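Side-chain contacts in HTH hxlR-type domain-containing protein (Enterococcus faecalis, PDB 1Z7U), which is a putative transcriptional regulator with a winged helix-turn-helix fold that probably binds DNA: residues A[25-30]-A[51-56]; A[40-43]-A[47-50]. All blocks are in the same frame, centred on the assembly; numbering follows the deposited sequence.

Overall arrangement
Both contacts belong to the helix-turn-helix part of a winged-helix protein and share helix 50-63, which interaction 1 meets along its first turns and interaction 2 at its start. Interaction 1 is the core contact: residues 25-30 and 51-56 meet through carbon atoms, with no hydrogen bond between the two segments. Interaction 2 lies farther out, its centre about 15 Å from the centre of the chain, against about 8 Å for that of interaction 1, and is partly buried; it joins helix 38-44 to the turn before helix 50-63 by a selenomethionine side chain and a bridging water. The two centres are about 8 Å apart, and L53 of interaction 1 packs on L41, M42 and I48 of interaction 2.

Interaction 1 of 2, residues A[25-30]-A[51-56]; sequences LSLMDE and RVLTDR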
loop_
_atom_site.group_PDB
_atom_site.type_symbol
_atom_site.label_atom_id
_atom_site.label_comp_id
_atom_site.label_asym_id
_atom_site.label_seq_id
_atom_site.Cartn_x
_atom_site.Cartn_y
_atom_site.Cartn_z
ATOM N N LEU A 25 -3.849 8.217 -9.257
ATOM C CA LEU A 25 -4.289 6.825 -9.341
ATOM C C LEU A 25 -5.068 6.571 -10.634
ATOM O O LEU A 25 -4.833 5.573 -11.306
ATOM C CB LEU A 25 -5.104 6.423 -8.101
ATOM C CG LEU A 25 -5.448 4.924 -7.991
ATOM C CD1 LEU A 25 -4.214 4.120 -7.652
ATOM C CD2 LEU A 25 -6.548 4.678 -6.966
ATOM N N SER A 26 -5.968 7.483 -10.996
ATOM C CA SER A 26 -6.686 7.387 -12.282
ATOM C C SER A 26 -5.742 7.427 -13.483
ATOM O O SER A 26 -5.907 6.659 -14.423
ATOM C CB SER A 26 -7.727 8.494 -12.417
ATOM O OG SER A 26 -8.764 8.305 -11.479
ATOM N N LEU A 27 -4.773 8.334 -13.442
ATOM C CA LEU A 27 -3.737 8.438 -14.472
ATOM C C LEU A 27 -2.989 7.135 -14.672
ATOM O O LEU A 27 -2.799 6.689 -15.804
ATOM C CB LEU A 27 -2.744 9.536 -14.107
ATOM C CG LEU A 27 -2.675 10.820 -14.937
ATOM C CD1 LEU A 27 -3.861 11.012 -15.844
ATOM C CD2 LEU A 27 -2.495 12.030 -14.039
HETATM N N MSE A 28 -2.560 6.541 -13.560
HETATM C CA MSE A 28 -1.881 5.260 -13.554
HETATM C C MSE A 28 -2.743 4.131 -14.145
HETATM O O MSE A 28 -2.225 3.293 -14.899
HETATM C CB MSE A 28 -1.417 4.927 -12.131
HETATM C CG MSE A 28 -0.864 3.530 -11.960
HETATM SE SE MSE A 28 0.011 3.252 -10.220
HETATM C CE MSE A 28 1.782 4.102 -10.652
ATOM N N ASP A 29 -4.036 4.112 -13.794
ATOM C CA ASP A 29 -5.000 3.162 -14.367
ATOM C C ASP A 29 -5.062 3.287 -15.892
ATOM O O ASP A 29 -5.068 2.283 -16.599
ATOM C CB ASP A 29 -6.404 3.372 -13.793
ATOM C CG ASP A 29 -6.637 2.638 -12.472
ATOM O OD1 ASP A 29 -5.863 1.735 -12.112
ATOM O OD2 ASP A 29 -7.624 2.973 -11.780
ATOM N N GLU A 30 -5.091 4.523 -16.388
ATOM C CA GLU A 30 -5.129 4.782 -17.836
ATOM C C GLU A 30 -3.853 4.341 -18.526
ATOM O O GLU A 30 -3.899 3.749 -19.590
ATOM C CB GLU A 30 -5.382 6.261 -18.137
ATOM C CG GLU A 30 -6.786 6.740 -17.800
ATOM C CD GLU A 30 -7.866 5.969 -18.548
ATOM O OE1 GLU A 30 -7.636 5.635 -19.734
ATOM O OE2 GLU A 30 -8.936 5.693 -17.949
ATOM N N ARG A 51 -4.157 22.003 -17.277
ATOM C CA ARG A 51 -3.208 22.506 -16.288
ATOM C C ARG A 51 -2.977 21.444 -15.199
ATOM O O ARG A 51 -1.836 21.113 -14.877
ATOM C CB ARG A 51 -3.726 23.812 -15.693
ATOM C CG ARG A 51 -2.646 24.696 -15.083
ATOM C CD ARG A 51 -3.201 26.089 -14.774
ATOM N NE ARG A 51 -3.264 26.946 -15.963
ATOM C CZ ARG A 51 -3.991 28.061 -16.052
ATOM N NH1 ARG A 51 -4.742 28.471 -15.029
ATOM N NH2 ARG A 51 -3.979 28.761 -17.176
ATOM N N VAL A 52 -4.070 20.901 -14.663
ATOM C CA VAL A 52 -3.987 19.814 -13.676
ATOM C C VAL A 52 -3.309 18.559 -14.259
ATOM O O VAL A 52 -2.394 18.016 -13.648
ATOM C CB VAL A 52 -5.364 19.523 -13.013
ATOM C CG1 VAL A 52 -5.307 18.284 -12.135
ATOM C CG2 VAL A 52 -5.798 20.725 -12.183
ATOM N N LEU A 53 -3.708 18.154 -15.463
ATOM C CA LEU A 53 -3.106 16.999 -16.144
ATOM C C LEU A 53 -1.588 17.072 -16.305
ATOM O O LEU A 53 -0.876 16.162 -15.862
ATOM C CB LEU A 53 -3.777 16.743 -17.494
ATOM C CG LEU A 53 -3.320 15.550 -18.346
ATOM C CD1 LEU A 53 -3.468 14.199 -17.616
ATOM C CD2 LEU A 53 -4.080 15.538 -19.651
ATOM N N THR A 54 -1.083 18.134 -16.938
ATOM C CA THR A 54 0.364 18.249 -17.149
ATOM C C THR A 54 1.108 18.294 -15.810
ATOM O O THR A 54 2.176 17.681 -15.670
ATOM C CB THR A 54 0.768 19.460 -18.050
ATOM O OG1 THR A 54 0.215 20.670 -17.521
ATOM C CG2 THR A 54 0.271 19.271 -19.467
ATOM N N ASP A 55 0.531 18.991 -14.836
ATOM C CA ASP A 55 1.088 19.044 -13.477
ATOM C C ASP A 55 1.289 17.641 -12.892
ATOM O O ASP A 55 2.383 17.300 -12.454
ATOM C CB ASP A 55 0.199 19.891 -12.549
ATOM C CG ASP A 55 0.763 20.007 -11.132
ATOM O OD1 ASP A 55 1.748 20.758 -10.931
ATOM O OD2 ASP A 55 0.212 19.358 -10.209
ATOM N N ARG A 56 0.227 16.837 -12.906
ATOM C CA ARG A 56 0.275 15.438 -12.483
ATOM C C ARG A 56 1.346 14.641 -13.190
ATOM O O ARG A 56 2.145 13.964 -12.539
ATOM C CB ARG A 56 -1.073 14.771 -12.712
ATOM C CG ARG A 56 -1.916 14.596 -11.460
ATOM C CD ARG A 56 -2.573 15.891 -11.022
ATOM N NE ARG A 56 -1.625 16.765 -10.352
ATOM C CZ ARG A 56 -1.356 16.716 -9.053
ATOM N NH1 ARG A 56 -1.968 15.830 -8.266
ATOM N NH2 ARG A 56 -0.473 17.561 -8.538
#
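L27 of helix 24-33 reaches across to L53 and R56 of helix 50-63, the second helix of the helix-turn-helix in this winged-helix fold. Its CB points at the facing helix and carries CG toward it, where the two methyl groups part. CD1 meets L53 CD1 at 3.7 Å, a methyl-to-methyl contact in which the two leucines meet at a slant. CD2 turns to the arginine and lies 3.4 Å from R56 CB, with R56 CG slightly farther off, so it rests on the aliphatic root of that chain. L53 sets CG anti to its backbone N (chi1 -178°), which brings CD1 to L27 although its CB does not aim there. L53 also touches N38 and M42 of helix 38-44, and L27 packs on L45 in the loop after that helix. R56 then bends at chi2 and chi3 and takes its charged end away from L27. On one terminal nitrogen, R56 NH2 forms a salt bridge to D55 OD2, modelled so short that its exact length is doubtful. The other, R56 NH1, is hydrogen-bonded to the carbonyl oxygen of K22, tying helix 50-63 to the chain just before helix 24-33.

Interaction 2 of 2, residues A[40-43]-A[47-50]; sequences ELMR and GITQ
M42 swings CG to the side opposite its carbonyl carbon (chi1 -78°) and folds at chi2 and chi3, and this curled selenomethionine brings SE and CE against the I48-Q50 backbone. Q50 answers with CG anti to its own N (chi1 -177°) and a bend at chi2 that returns its amide toward M42, the two side chains crossing at about a right angle. Q50 touches the selenium twice from its own side: M42 SE is 3.8 Å from both Q50 N and Q50 NE2. Farther back along the chain, M42 CG touches Q50 NE2 at 3.7 Å. The terminal methyl meets the turn, M42 CE coming to 3.5 Å from I48 O. I48 also offers its CG2 methyl to the selenium, 4.2 Å from M42 SE, a looser apolar contact. A water spans the backbones, 2.7 Å from both M42 O and I48 O, and joins the last part of helix 38-44 to the turn without a direct hydrogen bond between the segments. The polar end of Q50 is held elsewhere, since NE2 is hydrogen-bonded to N38 OD1 at the start of helix 38-44; this anchors the amide beside M42. T49 is the N-cap of helix 50-63, its OG1 making a weak hydrogen bond to V52 N. The contact folds the turn of the helix-turn-helix back on its first helix, 38-44: L41, M42 and I48 all pack on L53 of helix 50-63, while I48 also touches W23, just before helix 24-33.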
loop_
_atom_site.group_PDB
_atom_site.type_symbol
_atom_site.label_atom_id
_atom_site.label_comp_id
_atom_site.label_asym_id
_atom_site.label_seq_id
_atom_site.Cartn_x
_atom_site.Cartn_y
_atom_site.Cartn_z
ATOM N N GLU A 40 -6.150 11.775 -25.301
ATOM C CA GLU A 40 -6.802 10.566 -24.769
ATOM C C GLU A 40 -7.064 10.650 -23.261
ATOM O O GLU A 40 -8.148 10.295 -22.793
ATOM C CB GLU A 40 -5.970 9.321 -25.076
ATOM C CG GLU A 40 -5.442 9.284 -26.497
ATOM C CD GLU A 40 -4.890 7.938 -26.875
ATOM O OE1 GLU A 40 -3.653 7.756 -26.832
ATOM O OE2 GLU A 40 -5.705 7.058 -27.212
ATOM N N LEU A 41 -6.064 11.120 -22.515
ATOM C CA LEU A 41 -6.175 11.319 -21.069
ATOM C C LEU A 41 -7.165 12.424 -20.723
ATOM O O LEU A 41 -7.925 12.298 -19.761
ATOM C CB LEU A 41 -4.808 11.630 -20.464
ATOM C CG LEU A 41 -3.719 10.576 -20.657
ATOM C CD1 LEU A 41 -2.356 11.117 -20.258
ATOM C CD2 LEU A 41 -4.064 9.300 -19.886
HETATM N N MSE A 42 -7.143 13.506 -21.506
HETATM C CA MSE A 42 -8.119 14.587 -21.381
HETATM C C MSE A 42 -9.542 14.062 -21.523
HETATM O O MSE A 42 -10.425 14.437 -20.754
HETATM C CB MSE A 42 -7.867 15.683 -22.427
HETATM C CG MSE A 42 -6.713 16.631 -22.094
HETATM SE SE MSE A 42 -6.978 17.637 -20.426
HETATM C CE MSE A 42 -8.584 18.697 -20.883
ATOM N N ARG A 43 -9.747 13.182 -22.504
ATOM C CA ARG A 43 -11.065 12.597 -22.762
ATOM C C ARG A 43 -11.493 11.575 -21.705
ATOM O O ARG A 43 -12.624 11.634 -21.200
ATOM C CB ARG A 43 -11.139 12.015 -24.178
ATOM C CG ARG A 43 -11.439 13.077 -25.230
ATOM C CD ARG A 43 -11.390 12.542 -26.656
ATOM N NE ARG A 43 -10.052 12.653 -27.241
ATOM C CZ ARG A 43 -9.295 11.619 -27.625
ATOM N NH1 ARG A 43 -8.090 11.841 -28.142
ATOM N NH2 ARG A 43 -9.731 10.364 -27.503
ATOM N N GLY A 47 -13.419 15.971 -16.332
ATOM C CA GLY A 47 -13.370 17.133 -15.455
ATOM C C GLY A 47 -11.977 17.575 -15.063
ATOM O O GLY A 47 -11.826 18.530 -14.296
ATOM N N ILE A 48 -10.961 16.872 -15.562
ATOM C CA ILE A 48 -9.575 17.294 -15.391
ATOM C C ILE A 48 -9.262 18.371 -16.424
ATOM O O ILE A 48 -9.648 18.263 -17.592
ATOM C CB ILE A 48 -8.555 16.110 -15.512
ATOM C CG1 ILE A 48 -7.224 16.477 -14.834
ATOM C CG2 ILE A 48 -8.347 15.702 -16.967
ATOM C CD1 ILE A 48 -6.246 15.319 -14.674
ATOM N N THR A 49 -8.579 19.414 -15.975
ATOM C CA THR A 49 -8.146 20.475 -16.859
ATOM C C THR A 49 -6.739 20.147 -17.337
ATOM O O THR A 49 -6.046 19.341 -16.713
ATOM C CB THR A 49 -8.187 21.847 -16.152
ATOM O OG1 THR A 49 -7.290 21.841 -15.037
ATOM C CG2 THR A 49 -9.607 22.170 -15.656
ATOM N N GLN A 50 -6.325 20.758 -18.449
ATOM C CA GLN A 50 -4.996 20.541 -19.013
ATOM C C GLN A 50 -3.885 20.957 -18.053
ATOM O O GLN A 50 -2.804 20.351 -18.027
ATOM C CB GLN A 50 -4.851 21.304 -20.328
ATOM C CG GLN A 50 -3.513 21.084 -21.024
ATOM C CD GLN A 50 -3.292 19.632 -21.417
ATOM O OE1 GLN A 50 -2.464 18.937 -20.833
ATOM N NE2 GLN A 50 -4.048 19.167 -22.396
HETATM O O HOH W 1 -10.936 16.713 -19.422
#